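Local coordinates for SJCHGC06286 protein (Schistosoma japonicum, PDB 3QBR), which probably regulates apoptosis as a Bcl-2 family member, binding BH domains of other proteins through its folded helical domain, at residues L29-N34 / S64-V69; T38-D43 / D143-L148; G70-R75 / L129-L134; Q87-D92 / T100-F105; E108-L113 / V123-F128. All blocks are in the same frame, centred on the assembly; numbering follows the deposited sequence.

Contact 1: residues L29-N34 / S64-V69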
# COMPACT_ATOMS: atom_id res chain seq x y z
N LEU A 29 4.05 1.41 -7.08
CA LEU A 29 5.32 0.78 -6.73
C LEU A 29 6.45 1.00 -7.78
O LEU A 29 7.61 1.21 -7.43
CB LEU A 29 5.12 -0.70 -6.43
CG LEU A 29 4.15 -1.07 -5.31
CD1 LEU A 29 3.82 -2.59 -5.37
CD2 LEU A 29 4.67 -0.63 -3.91
N LEU A 30 6.12 0.95 -9.07
CA LEU A 30 7.18 1.19 -10.06
C LEU A 30 7.68 2.63 -10.04
O LEU A 30 8.82 2.90 -10.42
CB LEU A 30 6.72 0.82 -11.47
CG LEU A 30 6.44 -0.66 -11.72
CD1 LEU A 30 6.33 -0.93 -13.22
CD2 LEU A 30 7.50 -1.55 -11.10
N ALA A 31 6.84 3.56 -9.60
CA ALA A 31 7.21 4.98 -9.63
C ALA A 31 7.78 5.49 -8.33
O ALA A 31 8.12 6.66 -8.22
CB ALA A 31 6.03 5.84 -10.06
N SER A 32 7.92 4.63 -7.33
CA SER A 32 8.38 5.11 -6.04
C SER A 32 9.58 4.30 -5.51
O SER A 32 9.93 4.42 -4.35
CB SER A 32 7.22 5.09 -5.03
OG SER A 32 6.76 3.76 -4.80
N ALA A 33 10.20 3.49 -6.37
CA ALA A 33 11.33 2.65 -5.97
C ALA A 33 12.61 3.25 -6.49
O ALA A 33 12.59 4.03 -7.43
CB ALA A 33 11.16 1.23 -6.51
N ASN A 34 13.75 2.88 -5.91
CA ASN A 34 15.01 3.28 -6.52
C ASN A 34 15.27 2.53 -7.82
O ASN A 34 14.51 1.63 -8.21
CB ASN A 34 16.20 3.14 -5.56
CG ASN A 34 16.55 1.70 -5.27
OD1 ASN A 34 16.32 0.81 -6.10
ND2 ASN A 34 17.12 1.45 -4.08
N SER A 64 -0.38 12.35 -6.99
CA SER A 64 -0.95 12.62 -5.69
C SER A 64 -0.40 11.65 -4.68
O SER A 64 0.01 12.05 -3.59
CB SER A 64 -2.48 12.51 -5.72
OG SER A 64 -3.03 13.63 -6.37
N LEU A 65 -0.40 10.37 -5.02
CA LEU A 65 0.03 9.36 -4.06
C LEU A 65 1.50 9.52 -3.67
O LEU A 65 1.88 9.21 -2.54
CB LEU A 65 -0.18 7.96 -4.62
CG LEU A 65 -1.54 7.38 -4.36
CD1 LEU A 65 -1.59 6.06 -5.08
CD2 LEU A 65 -1.74 7.20 -2.84
N LEU A 66 2.32 9.99 -4.61
CA LEU A 66 3.73 10.17 -4.33
C LEU A 66 3.86 11.32 -3.36
O LEU A 66 4.60 11.25 -2.37
CB LEU A 66 4.57 10.43 -5.61
CG LEU A 66 4.82 9.23 -6.54
CD1 LEU A 66 5.27 9.69 -7.90
CD2 LEU A 66 5.81 8.25 -5.99
N GLN A 67 3.13 12.39 -3.62
CA GLN A 67 3.16 13.50 -2.68
C GLN A 67 2.70 13.05 -1.28
O GLN A 67 3.38 13.31 -0.30
CB GLN A 67 2.32 14.64 -3.20
CG GLN A 67 2.25 15.82 -2.23
CD GLN A 67 1.07 16.71 -2.55
OE1 GLN A 67 1.06 17.38 -3.58
NE2 GLN A 67 0.04 16.68 -1.70
N LEU A 68 1.59 12.32 -1.22
CA LEU A 68 0.94 11.94 0.03
C LEU A 68 1.65 10.81 0.78
O LEU A 68 1.62 10.78 2.00
CB LEU A 68 -0.52 11.54 -0.24
CG LEU A 68 -1.51 12.62 -0.70
CD1 LEU A 68 -2.81 11.99 -1.19
CD2 LEU A 68 -1.81 13.62 0.40
N VAL A 69 2.25 9.87 0.06
CA VAL A 69 3.08 8.83 0.68
C VAL A 69 4.39 9.49 1.14
O VAL A 69 5.06 9.04 2.06
CB VAL A 69 3.34 7.69 -0.30
CG1 VAL A 69 4.45 6.76 0.21
CG2 VAL A 69 2.05 6.90 -0.51
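Leu66 lays its CD2 methyl over Ala31 and Ser32, 3.6 Å from both Ala31 O and Ser32 CB. The second branch of the leucine does less. CD1 stands 4.5 Å from Ala31 CB, a loose apolar approach. The leucine CG is turned anti to its own carbonyl carbon (chi1 -73°), and the side chain reaches out from helix 58-79 toward Ala31 and Ser32. No hydrogen bond crosses this contact. Ser32 meets the leucine with its CB, and its polar end is used locally. Its OG is hydrogen-bonded to Phe28 O, four residues earlier. The contact is small, with 106 Å² buried in all, and it lies at the surface of the Bcl-2 fold. It joins residues 31-32 to the flank of helix 58-79. Around it, Leu65 and Val69 pack on Phe28 of helix 17-31. Leu29 and Ser32 touch Arg130 of helix 119-137, Val69 also meets Ala127 of that helix, and Leu30 lies against helix 35-48.

Contact 2: residues T38-D43 / D143-L148; sequences TDYLTD and DAIQML
Ile145 sends its CD1 methyl to Tyr40 and Leu41, joining helix 142-159 to helix 35-48 in the all-helical Bcl-2 fold. The methyl meets the tyrosine at the ring edge, in the ring plane, 4.0 Å from Tyr40 CE2. It also lies 4.1 Å from Tyr40 OH, and the two side chains come from opposite directions. Leu41 adds its CD2, 4.3 Å from Ile145 CD1. No hydrogen bond crosses between the segments; the contact is van der Waals packing on one methyl. Tyr40 reaches across because its CG is anti to the backbone N (chi1 165°). The CA atoms nearest each other, Leu41 and Ile145, are still 9.3 Å apart, so side-chain ends bridge the gap. Helix 119-137 supplies the next shell. Its Leu136 touches Ile145, and its Ser137 touches Tyr40. Leu30 of helix 17-31 packs on Leu41 and on Thr42. Within helix 35-48, Thr38 O accepts two bonds from Thr42. Thr42 N and Thr42 OG1 reach it from opposite faces of the carbonyl plane, and OG1 stands 44° out of that plane at 2.5 Å from Thr38 O.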
# COMPACT_ATOMS: atom_id res chain seq x y z
N THR A 38 13.31 -0.65 -8.92
CA THR A 38 12.43 -0.41 -10.06
C THR A 38 12.59 -1.50 -11.11
O THR A 38 11.60 -2.09 -11.58
CB THR A 38 12.69 0.90 -10.74
OG1 THR A 38 12.54 1.98 -9.81
CG2 THR A 38 11.69 1.06 -11.86
N ASP A 39 13.84 -1.77 -11.46
CA ASP A 39 14.18 -2.83 -12.41
C ASP A 39 13.78 -4.22 -11.93
O ASP A 39 13.20 -5.00 -12.70
CB ASP A 39 15.68 -2.83 -12.71
CG ASP A 39 16.10 -1.72 -13.68
OD1 ASP A 39 15.28 -0.80 -13.99
OD2 ASP A 39 17.26 -1.77 -14.14
N TYR A 40 14.10 -4.55 -10.69
CA TYR A 40 13.70 -5.86 -10.19
C TYR A 40 12.18 -6.00 -10.24
O TYR A 40 11.65 -7.02 -10.70
CB TYR A 40 14.26 -6.13 -8.79
CG TYR A 40 13.59 -7.30 -8.09
CD1 TYR A 40 13.97 -8.62 -8.36
CD2 TYR A 40 12.57 -7.08 -7.17
CE1 TYR A 40 13.33 -9.70 -7.73
CE2 TYR A 40 11.92 -8.15 -6.54
CZ TYR A 40 12.30 -9.45 -6.81
OH TYR A 40 11.65 -10.49 -6.17
N LEU A 41 11.46 -4.97 -9.82
CA LEU A 41 10.00 -5.05 -9.81
C LEU A 41 9.41 -5.05 -11.22
O LEU A 41 8.41 -5.70 -11.50
CB LEU A 41 9.41 -3.90 -9.01
CG LEU A 41 9.66 -3.93 -7.50
CD1 LEU A 41 9.12 -2.66 -6.85
CD2 LEU A 41 9.05 -5.18 -6.87
N THR A 42 10.02 -4.29 -12.11
CA THR A 42 9.49 -4.15 -13.43
C THR A 42 9.57 -5.49 -14.15
O THR A 42 8.64 -5.88 -14.85
CB THR A 42 10.26 -3.13 -14.25
OG1 THR A 42 10.14 -1.82 -13.65
CG2 THR A 42 9.73 -3.11 -15.68
N ASP A 43 10.67 -6.20 -13.95
CA ASP A 43 10.84 -7.50 -14.58
C ASP A 43 9.94 -8.55 -13.96
O ASP A 43 9.36 -9.37 -14.68
CB ASP A 43 12.31 -7.96 -14.58
CG ASP A 43 13.24 -6.95 -15.30
OD1 ASP A 43 12.75 -5.98 -15.95
OD2 ASP A 43 14.48 -7.13 -15.22
N ASP A 143 7.13 -14.11 -4.86
CA ASP A 143 5.75 -14.58 -4.64
C ASP A 143 5.08 -13.89 -3.45
O ASP A 143 3.89 -13.57 -3.53
CB ASP A 143 5.71 -16.08 -4.46
CG ASP A 143 6.45 -16.52 -3.23
OD1 ASP A 143 7.61 -16.06 -3.05
OD2 ASP A 143 5.88 -17.31 -2.43
N ALA A 144 5.81 -13.64 -2.36
CA ALA A 144 5.19 -12.89 -1.26
C ALA A 144 4.76 -11.50 -1.75
O ALA A 144 3.66 -11.02 -1.41
CB ALA A 144 6.12 -12.79 0.00
N ILE A 145 5.62 -10.87 -2.54
CA ILE A 145 5.36 -9.55 -3.08
C ILE A 145 4.04 -9.57 -3.88
O ILE A 145 3.11 -8.82 -3.58
CB ILE A 145 6.53 -9.07 -3.98
CG1 ILE A 145 7.79 -8.89 -3.14
CG2 ILE A 145 6.17 -7.79 -4.70
CD1 ILE A 145 9.00 -8.29 -3.88
N GLN A 146 3.96 -10.47 -4.86
CA GLN A 146 2.76 -10.58 -5.67
C GLN A 146 1.57 -10.92 -4.81
O GLN A 146 0.43 -10.60 -5.14
CB GLN A 146 2.92 -11.63 -6.77
CG GLN A 146 3.75 -11.16 -7.98
CD GLN A 146 3.41 -9.74 -8.45
OE1 GLN A 146 2.23 -9.38 -8.62
NE2 GLN A 146 4.45 -8.92 -8.68
N MET A 147 1.83 -11.59 -3.70
CA MET A 147 0.74 -11.96 -2.81
C MET A 147 0.19 -10.70 -2.12
O MET A 147 -1.02 -10.44 -2.15
CB MET A 147 1.22 -12.99 -1.80
CG MET A 147 0.11 -13.60 -0.97
SD MET A 147 -0.09 -12.71 0.58
CE MET A 147 1.51 -13.10 1.31
N LEU A 148 1.07 -9.90 -1.53
CA LEU A 148 0.66 -8.66 -0.89
C LEU A 148 -0.16 -7.79 -1.83
O LEU A 148 -1.24 -7.29 -1.47
CB LEU A 148 1.88 -7.88 -0.39
CG LEU A 148 2.58 -8.44 0.84
CD1 LEU A 148 3.81 -7.61 1.19
CD2 LEU A 148 1.56 -8.44 2.01

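Contact 3: residues G70-R75 / L129-L134; sequences GDFNQR and LRILVL
Arg130 comes first along helix 119-137, and it meets Asn73 of helix 58-79 through a water. The pair joins two helices of the Bcl-2 fold. Helix 119-137 has neighbours on several sides, as expected of the central hydrophobic helix of this family. The short helical segments run at 70° to each other, with their axes 12.6 Å apart. The water bridges the gap. It donates to Asn73 OD1 at 2.7 Å and accepts from Arg130 NE at 2.9 Å, lying at the edge of the guanidinium, in its plane. Beside it, Asn73 ND2 and Arg130 NH2 are 3.3 Å apart. Both are donors, so they do not bond. The amide and guanidinium planes stand 46° apart. The arginine chain bends at chi3 (91°), which turns the guanidinium aside from the line of its own stem. Its side chain also touches Phe28 of helix 17-31.

Ile131 follows. Its CD1 slides past the asparagine, 4.0 Å from Asn73 OD1. The same methyl is 4.5 Å from Phe72 CE2 and approaches that ring obliquely. The ring also rests on Ala124 and Ala127. The chain of another protein is close to segment 70-75 as well: it packs an apolar side chain on Phe72 and hydrogen-bonds Asp71 OD2 through an aromatic one.

Leu134, one turn after Arg130, completes the arrangement from within its own segment. Its CD1 sits over one face of the guanidinium, 3.6 Å above the plane of Arg130 and offset toward the rim.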
# COMPACT_ATOMS: atom_id res chain seq x y z
N GLY A 70 4.73 10.60 0.49
CA GLY A 70 5.86 11.39 0.92
C GLY A 70 5.56 12.00 2.29
O GLY A 70 6.40 11.93 3.20
N ASP A 71 4.37 12.59 2.41
CA ASP A 71 3.90 13.12 3.69
C ASP A 71 4.01 12.03 4.72
O ASP A 71 4.53 12.25 5.81
CB ASP A 71 2.45 13.59 3.60
CG ASP A 71 2.28 14.88 2.78
OD1 ASP A 71 3.24 15.69 2.70
OD2 ASP A 71 1.17 15.09 2.24
N PHE A 72 3.52 10.84 4.36
CA PHE A 72 3.51 9.72 5.29
C PHE A 72 4.91 9.30 5.71
O PHE A 72 5.16 9.08 6.89
CB PHE A 72 2.75 8.52 4.70
CG PHE A 72 2.76 7.30 5.57
CD1 PHE A 72 1.63 6.91 6.25
CD2 PHE A 72 3.90 6.52 5.68
CE1 PHE A 72 1.62 5.77 7.05
CE2 PHE A 72 3.90 5.37 6.48
CZ PHE A 72 2.76 4.99 7.16
N ASN A 73 5.83 9.18 4.76
CA ASN A 73 7.16 8.65 5.07
C ASN A 73 7.87 9.59 6.02
O ASN A 73 8.37 9.19 7.07
CB ASN A 73 8.00 8.47 3.80
CG ASN A 73 7.65 7.19 3.05
OD1 ASN A 73 7.05 6.27 3.60
ND2 ASN A 73 8.02 7.13 1.78
N GLN A 74 7.90 10.84 5.64
CA GLN A 74 8.53 11.88 6.43
C GLN A 74 8.07 11.88 7.92
O GLN A 74 8.89 12.06 8.82
CB GLN A 74 8.36 13.23 5.70
CG GLN A 74 8.61 14.44 6.52
CD GLN A 74 7.43 14.78 7.40
OE1 GLN A 74 6.28 14.83 6.94
NE2 GLN A 74 7.71 15.03 8.68
N ARG A 75 6.80 11.61 8.17
CA ARG A 75 6.29 11.47 9.55
C ARG A 75 6.64 10.14 10.24
O ARG A 75 6.83 10.11 11.44
CB ARG A 75 4.76 11.68 9.62
CG ARG A 75 4.34 13.08 9.20
CD ARG A 75 2.84 13.20 8.89
NE ARG A 75 2.59 14.32 7.98
CZ ARG A 75 1.47 15.05 7.94
NH1 ARG A 75 0.48 14.80 8.78
NH2 ARG A 75 1.35 16.04 7.07
N LEU A 129 2.38 -0.84 2.21
CA LEU A 129 2.57 -1.89 1.19
C LEU A 129 3.91 -1.69 0.46
O LEU A 129 4.66 -2.65 0.26
CB LEU A 129 1.40 -1.88 0.21
CG LEU A 129 1.45 -2.76 -1.04
CD1 LEU A 129 1.29 -4.27 -0.74
CD2 LEU A 129 0.36 -2.26 -2.01
N ARG A 130 4.23 -0.45 0.12
CA ARG A 130 5.53 -0.10 -0.47
C ARG A 130 6.70 -0.56 0.40
O ARG A 130 7.68 -1.13 -0.10
CB ARG A 130 5.65 1.41 -0.64
CG ARG A 130 6.82 1.82 -1.46
CD ARG A 130 6.91 3.34 -1.60
NE ARG A 130 7.75 3.81 -0.51
CZ ARG A 130 9.00 4.22 -0.66
NH1 ARG A 130 9.55 4.27 -1.86
NH2 ARG A 130 9.69 4.61 0.40
N ILE A 131 6.58 -0.29 1.69
CA ILE A 131 7.63 -0.55 2.65
C ILE A 131 7.86 -2.05 2.76
O ILE A 131 8.99 -2.52 2.74
CB ILE A 131 7.28 0.10 4.01
CG1 ILE A 131 7.73 1.55 4.01
CG2 ILE A 131 7.87 -0.68 5.18
CD1 ILE A 131 6.93 2.45 4.93
N LEU A 132 6.77 -2.80 2.84
CA LEU A 132 6.84 -4.26 2.85
C LEU A 132 7.47 -4.80 1.58
O LEU A 132 8.36 -5.65 1.65
CB LEU A 132 5.44 -4.86 2.99
CG LEU A 132 4.72 -4.56 4.32
CD1 LEU A 132 3.46 -5.37 4.49
CD2 LEU A 132 5.66 -4.86 5.47
N VAL A 133 7.00 -4.31 0.43
CA VAL A 133 7.44 -4.78 -0.88
C VAL A 133 8.95 -4.52 -1.06
O VAL A 133 9.71 -5.42 -1.44
CB VAL A 133 6.61 -4.15 -2.04
CG1 VAL A 133 7.39 -4.18 -3.41
CG2 VAL A 133 5.23 -4.83 -2.13
N LEU A 134 9.37 -3.31 -0.76
CA LEU A 134 10.79 -2.98 -0.82
C LEU A 134 11.67 -3.80 0.13
O LEU A 134 12.84 -4.05 -0.16
CB LEU A 134 10.98 -1.50 -0.54
CG LEU A 134 10.40 -0.64 -1.66
CD1 LEU A 134 10.52 0.86 -1.33
CD2 LEU A 134 11.07 -1.00 -2.98
O HOH W 1 6.31 4.22 1.96

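Contact 4: residues Q87-D92 / T100-F105; sequences QSLGID and TALEIF
Leu89 and Leu102 reach each other by different first torsions. In Leu89 the CG lies anti to the carbonyl carbon (chi1 -85°), whereas in Leu102 it lies anti to the backbone N (chi1 -179°). The two side chains cross at about a right angle, and their ends meet with Leu89 CD2 3.2 Å from Leu102 CD1. The same Leu89 methyl also serves Phe105. It is 3.5 Å from Phe105 CB and 3.7 Å from Phe105 CD2, at the edge of the ring and near its plane. Over one face, offset toward the rim, lies Ala101 O of its own helix, 3.4 Å above the plane of the Phe105 ring.

Here helix 83-89 ends and the chain turns back to helix 99-113, two neighbouring helices of the Bcl-2 fold. The ending is a Schellman motif. Gly90 is its C-prime residue, with phi 84°, and the motif's bonds run from Ile91 N to Ala86 O and from Gly90 N to Gln87 O. The turn brings Ile91 round to the same leucine: Ile91 CD1 lies 4.0 Å from Leu102 CD1 and 4.1 Å from Leu102 CD2. Leu102 also touches Ala144 and Met147 of helix 142-159, while Ile91 touches Arg135 and Leu136 of helix 119-137. Apolar side chains on the chain of another protein pack on Ser88, Leu89 and Phe105.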
# COMPACT_ATOMS: atom_id res chain seq x y z
N GLN A 87 10.65 -8.33 10.93
CA GLN A 87 11.00 -9.54 11.65
C GLN A 87 9.75 -10.24 12.14
O GLN A 87 9.54 -11.42 11.87
CB GLN A 87 11.89 -9.19 12.82
CG GLN A 87 13.18 -8.56 12.41
CD GLN A 87 14.21 -8.62 13.50
OE1 GLN A 87 14.25 -9.58 14.28
NE2 GLN A 87 15.06 -7.59 13.57
N SER A 88 8.91 -9.49 12.85
CA SER A 88 7.71 -10.07 13.41
C SER A 88 6.85 -10.65 12.29
O SER A 88 6.02 -11.53 12.52
CB SER A 88 6.93 -9.03 14.21
OG SER A 88 6.09 -8.25 13.38
N LEU A 89 7.06 -10.16 11.07
CA LEU A 89 6.36 -10.67 9.89
C LEU A 89 7.15 -11.79 9.22
O LEU A 89 6.57 -12.67 8.58
CB LEU A 89 6.08 -9.55 8.90
CG LEU A 89 4.79 -8.80 9.22
CD1 LEU A 89 4.79 -7.38 8.66
CD2 LEU A 89 3.59 -9.61 8.72
N GLY A 90 8.46 -11.76 9.38
CA GLY A 90 9.31 -12.81 8.88
C GLY A 90 9.60 -12.52 7.44
O GLY A 90 9.36 -13.34 6.55
N ILE A 91 10.14 -11.32 7.22
CA ILE A 91 10.30 -10.77 5.89
C ILE A 91 11.73 -10.33 5.63
O ILE A 91 12.12 -10.15 4.49
CB ILE A 91 9.35 -9.59 5.69
CG1 ILE A 91 8.02 -10.10 5.13
CG2 ILE A 91 9.95 -8.54 4.78
CD1 ILE A 91 7.03 -9.01 4.92
N ASP A 92 12.51 -10.15 6.69
CA ASP A 92 13.91 -9.77 6.52
C ASP A 92 14.83 -10.98 6.37
O ASP A 92 16.04 -10.83 6.21
CB ASP A 92 14.36 -8.90 7.67
CG ASP A 92 13.82 -7.50 7.56
OD1 ASP A 92 13.58 -7.05 6.42
OD2 ASP A 92 13.64 -6.86 8.61
N THR A 100 0.98 -17.81 3.60
CA THR A 100 -0.36 -17.67 4.15
C THR A 100 -0.38 -17.08 5.57
O THR A 100 -1.35 -16.42 5.96
CB THR A 100 -1.12 -19.01 4.05
OG1 THR A 100 -2.37 -18.92 4.75
CG2 THR A 100 -0.29 -20.15 4.60
N ALA A 101 0.70 -17.28 6.33
CA ALA A 101 0.84 -16.61 7.62
C ALA A 101 0.90 -15.12 7.42
O ALA A 101 0.32 -14.36 8.19
CB ALA A 101 2.09 -17.08 8.36
N LEU A 102 1.62 -14.71 6.37
CA LEU A 102 1.79 -13.30 6.03
C LEU A 102 0.48 -12.65 5.54
O LEU A 102 0.23 -11.48 5.81
CB LEU A 102 2.89 -13.13 4.99
CG LEU A 102 3.20 -11.70 4.55
CD1 LEU A 102 3.58 -10.82 5.74
CD2 LEU A 102 4.29 -11.70 3.50
N GLU A 103 -0.34 -13.40 4.82
CA GLU A 103 -1.63 -12.86 4.43
C GLU A 103 -2.40 -12.51 5.70
O GLU A 103 -2.81 -11.37 5.91
CB GLU A 103 -2.40 -13.87 3.58
CG GLU A 103 -3.48 -13.24 2.71
CD GLU A 103 -4.11 -14.23 1.72
OE1 GLU A 103 -5.32 -14.08 1.41
OE2 GLU A 103 -3.40 -15.15 1.27
N ILE A 104 -2.56 -13.51 6.57
CA ILE A 104 -3.18 -13.34 7.88
C ILE A 104 -2.77 -12.04 8.60
O ILE A 104 -3.62 -11.22 8.97
CB ILE A 104 -2.82 -14.51 8.82
CG1 ILE A 104 -3.28 -15.85 8.23
CG2 ILE A 104 -3.40 -14.26 10.20
CD1 ILE A 104 -4.38 -15.72 7.22
N PHE A 105 -1.48 -11.87 8.83
CA PHE A 105 -1.05 -10.69 9.54
C PHE A 105 -1.36 -9.45 8.76
O PHE A 105 -1.85 -8.47 9.33
CB PHE A 105 0.43 -10.74 9.86
CG PHE A 105 0.80 -11.94 10.66
CD1 PHE A 105 -0.13 -12.51 11.51
CD2 PHE A 105 2.07 -12.48 10.57
CE1 PHE A 105 0.20 -13.62 12.27
CE2 PHE A 105 2.41 -13.59 11.33
CZ PHE A 105 1.47 -14.16 12.17

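Contact 5: residues E108-L113 / V123-F128; sequences EILNGL and VAMFAF
The Phe128 ring meets Ile109 obliquely, and the two side chains cross at about a right angle. Ile109 CD1 is 3.9 Å from Phe128 CE2 and 4.0 Å from Phe128 CZ. The CG2 branch of Ile109 helps, lying 4.0 Å from Phe128 CE2. The ring reaches helix 99-113 because its CG is anti to the backbone N (chi1 -172°). One turn on, Leu113 uses both methyls, on neighbouring residues of the partner helix. Its CD1 stands 4.1 Å from Ala124 CB, and its CD2 is 3.9 Å from Met125 CB. Met125 then turns its chain end away, and its CG lies 4.1 Å from Leu110 CD2. All six touching residues are buried, and nothing polar bonds across. The segments run nearly antiparallel, at 151°, with their axes 11.1 Å apart. Met125 also packs on Thr152 and Ser156 of helix 142-159. The chain of another protein packs apolar side chains on Ile109, Leu113 and Phe128. This is consistent with the hydrophobic groove of Bcl-2 proteins, which receives BH3 helices and whose wall and floor helices 99-113 and 119-137 would help to form.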
# COMPACT_ATOMS: atom_id res chain seq x y z
N GLU A 108 -4.90 -8.69 9.17
CA GLU A 108 -5.16 -8.15 10.49
C GLU A 108 -4.72 -6.69 10.59
O GLU A 108 -5.35 -5.87 11.26
CB GLU A 108 -4.44 -8.98 11.57
CG GLU A 108 -5.06 -10.35 11.86
CD GLU A 108 -4.31 -11.13 12.95
OE1 GLU A 108 -3.39 -10.57 13.60
OE2 GLU A 108 -4.64 -12.31 13.16
N ILE A 109 -3.61 -6.36 9.93
CA ILE A 109 -3.11 -4.99 9.94
C ILE A 109 -4.04 -4.03 9.17
O ILE A 109 -4.25 -2.89 9.58
CB ILE A 109 -1.72 -4.89 9.33
CG1 ILE A 109 -0.74 -5.78 10.09
CG2 ILE A 109 -1.25 -3.44 9.31
CD1 ILE A 109 0.69 -5.47 9.81
N LEU A 110 -4.59 -4.50 8.07
CA LEU A 110 -5.52 -3.72 7.29
C LEU A 110 -6.79 -3.52 8.05
O LEU A 110 -7.26 -2.43 8.19
CB LEU A 110 -5.83 -4.44 6.00
CG LEU A 110 -4.72 -4.51 4.97
CD1 LEU A 110 -5.23 -5.00 3.69
CD2 LEU A 110 -4.12 -3.18 4.78
N ASN A 111 -7.34 -4.60 8.55
CA ASN A 111 -8.50 -4.52 9.44
C ASN A 111 -8.29 -3.53 10.60
O ASN A 111 -9.18 -2.75 10.94
CB ASN A 111 -8.82 -5.90 9.95
CG ASN A 111 -9.53 -6.73 8.91
OD1 ASN A 111 -10.24 -6.18 8.07
ND2 ASN A 111 -9.35 -8.04 8.95
N GLY A 112 -7.11 -3.56 11.19
CA GLY A 112 -6.76 -2.56 12.17
C GLY A 112 -6.67 -1.16 11.60
O GLY A 112 -7.17 -0.21 12.20
N LEU A 113 -6.02 -1.02 10.44
CA LEU A 113 -5.88 0.29 9.80
C LEU A 113 -7.24 0.90 9.45
O LEU A 113 -7.41 2.12 9.45
CB LEU A 113 -5.02 0.18 8.53
CG LEU A 113 -4.93 1.45 7.66
CD1 LEU A 113 -4.39 2.68 8.41
CD2 LEU A 113 -4.11 1.21 6.41
N VAL A 123 -4.03 6.16 1.85
CA VAL A 123 -2.63 6.53 1.68
C VAL A 123 -1.70 5.68 2.52
O VAL A 123 -0.70 5.15 2.03
CB VAL A 123 -2.40 7.99 2.09
CG1 VAL A 123 -0.94 8.22 2.32
CG2 VAL A 123 -2.94 8.94 1.02
N ALA A 124 -2.04 5.56 3.79
CA ALA A 124 -1.22 4.77 4.70
C ALA A 124 -1.11 3.31 4.22
O ALA A 124 -0.10 2.67 4.45
CB ALA A 124 -1.79 4.84 6.11
N MET A 125 -2.14 2.79 3.57
CA MET A 125 -2.08 1.43 3.02
C MET A 125 -1.07 1.30 1.86
O MET A 125 -0.33 0.32 1.78
CB MET A 125 -3.47 0.99 2.56
CG MET A 125 -3.52 -0.36 1.86
SD MET A 125 -5.13 -0.77 1.14
CE MET A 125 -5.48 0.70 0.20
N PHE A 126 -1.03 2.29 0.97
CA PHE A 126 -0.02 2.29 -0.08
C PHE A 126 1.39 2.50 0.46
O PHE A 126 2.34 1.88 -0.03
CB PHE A 126 -0.30 3.35 -1.15
CG PHE A 126 -1.51 3.04 -2.01
CD1 PHE A 126 -1.36 2.33 -3.21
CD2 PHE A 126 -2.79 3.45 -1.63
CE1 PHE A 126 -2.48 2.04 -4.03
CE2 PHE A 126 -3.90 3.16 -2.43
CZ PHE A 126 -3.75 2.45 -3.64
N ALA A 127 1.55 3.39 1.45
CA ALA A 127 2.90 3.70 1.91
C ALA A 127 3.49 2.48 2.62
O ALA A 127 4.69 2.15 2.47
CB ALA A 127 2.91 4.91 2.81
N PHE A 128 2.62 1.77 3.34
CA PHE A 128 3.02 0.58 4.06
C PHE A 128 3.29 -0.60 3.15
O PHE A 128 4.27 -1.32 3.33
CB PHE A 128 1.93 0.17 5.05
CG PHE A 128 2.34 -0.94 5.98
CD1 PHE A 128 3.42 -0.79 6.83
CD2 PHE A 128 1.60 -2.10 6.05
CE1 PHE A 128 3.77 -1.82 7.72
CE2 PHE A 128 1.93 -3.12 6.95
CZ PHE A 128 3.02 -2.97 7.77

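How the contacts relate
From the N terminus, helix 17-31 leads to contact 1, which closes a short loop by tying its end to helix 58-79. Contact 2 opens inside that loop, at helix 35-48, and closes far along the chain on helix 142-159, so the two cross. Contact 3 then links helix 58-79 to helix 119-137 and lies wholly within the span of contact 2. Contacts 4 and 5 fall in turn within the span of contact 3, one after the other, and share helix 99-113. Helix 119-137 serves contacts 3 and 5, and contact 1 also touches it. Contacts 1 and 4 lie on opposite sides of the chain's centre, about 23 Å apart between centres.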